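Local coordinates for phosphatidylinositol-specific phospholipase C1 (Streptomyces antibioticus, PDB 3H4X), which belongs to the phosphatidylinositol-specific phospholipase C family and folds as an alpha/beta barrel, at residues 263-266 against 267-270; 25-28 against 29-32. All coordinates share one frame; numbering follows the deposited sequence.

Interaction 1: residues 263-266 against 267-270; sequences AATY and LNGS. Unlike the reference sequence in segment 263-266: Ala264 (reference Pro).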
# COMPACT_ATOMS: atom_id res chain seq x y z
N ALA A 263 -0.86 -0.57 -15.01
CA ALA A 263 -1.65 -1.68 -15.54
C ALA A 263 -1.49 -1.88 -17.05
O ALA A 263 -1.27 -3.00 -17.51
CB ALA A 263 -3.13 -1.50 -15.19
N ALA A 264 -1.60 -0.80 -17.81
CA ALA A 264 -1.48 -0.92 -19.26
C ALA A 264 -0.12 -1.51 -19.64
O ALA A 264 -0.02 -2.32 -20.56
CB ALA A 264 -1.69 0.44 -19.93
N THR A 265 0.92 -1.09 -18.93
CA THR A 265 2.26 -1.61 -19.17
C THR A 265 2.34 -3.11 -18.89
O THR A 265 2.88 -3.88 -19.69
CB THR A 265 3.31 -0.84 -18.35
OG1 THR A 265 3.24 0.56 -18.68
CG2 THR A 265 4.71 -1.34 -18.66
N TYR A 266 1.77 -3.54 -17.76
CA TYR A 266 1.76 -4.96 -17.44
C TYR A 266 1.03 -5.79 -18.48
O TYR A 266 1.29 -6.98 -18.63
CB TYR A 266 1.12 -5.22 -16.07
CG TYR A 266 2.03 -4.93 -14.90
CD1 TYR A 266 3.27 -5.55 -14.80
CD2 TYR A 266 1.65 -4.05 -13.90
CE1 TYR A 266 4.12 -5.29 -13.74
CE2 TYR A 266 2.48 -3.79 -12.83
CZ TYR A 266 3.71 -4.41 -12.76
OH TYR A 266 4.54 -4.13 -11.69
N LEU A 267 0.11 -5.16 -19.20
CA LEU A 267 -0.69 -5.87 -20.18
C LEU A 267 -0.22 -5.66 -21.62
O LEU A 267 -0.88 -6.08 -22.56
CB LEU A 267 -2.16 -5.48 -20.05
CG LEU A 267 -2.97 -6.32 -19.06
CD1 LEU A 267 -2.38 -6.28 -17.65
CD2 LEU A 267 -4.42 -5.86 -19.05
N ASN A 268 0.94 -5.02 -21.80
CA ASN A 268 1.36 -4.65 -23.15
C ASN A 268 2.17 -5.70 -23.90
O ASN A 268 2.62 -5.46 -25.03
CB ASN A 268 2.08 -3.28 -23.16
CG ASN A 268 3.51 -3.35 -22.64
OD1 ASN A 268 4.08 -4.42 -22.47
ND2 ASN A 268 4.09 -2.18 -22.40
N GLY A 269 2.34 -6.87 -23.29
CA GLY A 269 3.01 -7.99 -23.93
C GLY A 269 4.46 -8.20 -23.53
O GLY A 269 5.03 -9.25 -23.82
N SER A 270 5.05 -7.22 -22.86
CA SER A 270 6.48 -7.25 -22.55
C SER A 270 6.81 -7.93 -21.23
O SER A 270 7.97 -8.22 -20.95
CB SER A 270 7.05 -5.84 -22.54
OG SER A 270 6.45 -5.06 -21.51

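Interaction 2: residues 25-28 against 29-32; sequences ATTY and GTST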
# COMPACT_ATOMS: atom_id res chain seq x y z
N ALA A 25 -9.99 -21.14 -0.93
CA ALA A 25 -10.09 -19.94 -0.06
C ALA A 25 -10.74 -18.71 -0.71
O ALA A 25 -11.88 -18.79 -1.21
CB ALA A 25 -8.73 -19.60 0.55
N THR A 26 -10.00 -17.60 -0.81
CA THR A 26 -8.56 -17.58 -1.08
C THR A 26 -7.61 -17.06 0.00
O THR A 26 -7.99 -16.86 1.16
CB THR A 26 -8.35 -16.66 -2.28
OG1 THR A 26 -8.96 -15.39 -1.99
CG2 THR A 26 -9.01 -17.24 -3.52
N THR A 27 -6.36 -16.82 -0.41
CA THR A 27 -5.37 -16.17 0.44
C THR A 27 -5.09 -14.77 -0.08
O THR A 27 -5.53 -14.39 -1.17
CB THR A 27 -4.02 -16.91 0.43
OG1 THR A 27 -3.33 -16.61 -0.80
CG2 THR A 27 -4.21 -18.41 0.58
N TYR A 28 -4.31 -14.01 0.68
CA TYR A 28 -3.96 -12.66 0.27
C TYR A 28 -3.19 -12.67 -1.05
O TYR A 28 -3.14 -11.67 -1.76
CB TYR A 28 -3.15 -11.96 1.36
CG TYR A 28 -3.38 -10.46 1.43
CD1 TYR A 28 -4.64 -9.95 1.71
CD2 TYR A 28 -2.34 -9.57 1.23
CE1 TYR A 28 -4.86 -8.59 1.78
CE2 TYR A 28 -2.54 -8.20 1.30
CZ TYR A 28 -3.80 -7.72 1.57
OH TYR A 28 -4.00 -6.36 1.64
N GLY A 29 -2.58 -13.81 -1.37
CA GLY A 29 -1.81 -13.96 -2.60
C GLY A 29 -2.53 -14.61 -3.77
O GLY A 29 -1.96 -14.71 -4.86
N THR A 30 -3.77 -15.05 -3.56
CA THR A 30 -4.51 -15.72 -4.64
C THR A 30 -5.83 -15.02 -4.98
O THR A 30 -6.69 -15.59 -5.66
CB THR A 30 -4.77 -17.21 -4.34
OG1 THR A 30 -5.59 -17.34 -3.18
CG2 THR A 30 -3.45 -17.93 -4.11
N SER A 31 -5.95 -13.77 -4.55
CA SER A 31 -7.13 -12.97 -4.84
C SER A 31 -6.75 -11.70 -5.61
O SER A 31 -5.60 -11.27 -5.61
CB SER A 31 -7.82 -12.57 -3.54
OG SER A 31 -6.97 -11.74 -2.75
N THR A 32 -7.74 -11.13 -6.28
CA THR A 32 -7.62 -9.82 -6.90
C THR A 32 -8.68 -8.92 -6.31
O THR A 32 -9.86 -9.30 -6.24
CB THR A 32 -7.81 -9.90 -8.42
OG1 THR A 32 -6.89 -10.85 -8.97
CG2 THR A 32 -7.58 -8.54 -9.06
O HOH W 1 -3.03 -11.53 -4.54

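Interaction 1: residues 263-266 against 267-270
Leu267 turns its backbone N back toward two carbonyls of the short helix 263-266, Ala263 O at 3.1 Å and Ala264 O at 3.2 Å. Both bonds are weak, each bent to 132°, as the helix gives way to loop. The next amide is better served: Asn268 N donates to Thr265 O over 3.1 Å at a straight 164°. The amide plane of Asn268 stands over the same oxygen, yet OD1 is an acceptor like Thr265 O and cannot bond to it. OD1 looks forward instead. Asn268 OD1 accepts Ser270 N at 3.0 Å, an Asx turn, and Ser270 OG at 2.6 Å, the latter on a lone pair in the carbonyl plane. With CG set between its own backbone N and carbonyl carbon (chi1 77°), Asn268 carries its amide alongside Thr265, whose OG1 is held by Asp262. Gly269 suits the bend, because its positive phi would press a side chain against the preceding carbonyl. On the apolar side, Leu267 CD1 packs on Tyr266 CB at 4.0 Å, close to Met285 and Leu312. The chemistry implies a handover: backbone carbonyls pair with the first amides after the helix, and an asparagine oxygen takes over beyond.

Interaction 2: residues 25-28 against 29-32
A type I beta turn from Thr27 to Thr30 leads the start of the modelled chain into strand 31-36 of the barrel, and Thr30 N closes it on Thr27 O at 3.0 Å. Two threonine hydroxyls reinforce the turn. Thr30 OG1, placed between its own backbone N and carbonyl carbon (chi1 64°), accepts from Thr27 N over 2.9 Å in a nearly straight bond of 171°. Thr27 OG1, similarly placed, accepts from Gly29 N at 3.0 Å and a more bent 139°, an ST turn that occupies an amide inside the bend. Threonine fits both sites, since its short branch brings a hydroxyl to the nearby backbone. Thr26 and Thr30 run past one another antiparallel, with Thr26 CB 3.0 Å from Thr30 OG1. Gly29, having no side chain, probably eases the fit beside Thr27 OG1. Outside the turn, Arg337 binds Gly29 O, and the Tyr28 side chain leaves the turn to rest on Arg182 and Leu185. Ser31, small enough to be buried against Val334, has its hydroxyl in a weak hydrogen bond with Arg182. One water bridges the turn to the strand, donating to Tyr28 O and Ser31 O, each at 2.8 Å.

Along the chain, interaction 2 comes first, at the beginning of the modelled residues, and interaction 1 follows more than 200 residues later. Their centres lie 22 Å apart, and the nearest atoms remain about 10 Å apart, so neither touches the other. Both nevertheless border the same curled, largely parallel sheet: the turn of interaction 2 leads in at the N-terminal end of strand 31-36, whereas helix 263-266 follows the C-terminal end of strand 258-262. Strand 282-286 pairs with 258-262 and with 319-322, which in turn pairs with 31-36, connecting the two regions through the barrel wall. As these strands run parallel, the two contacts lie at different rims of the barrel.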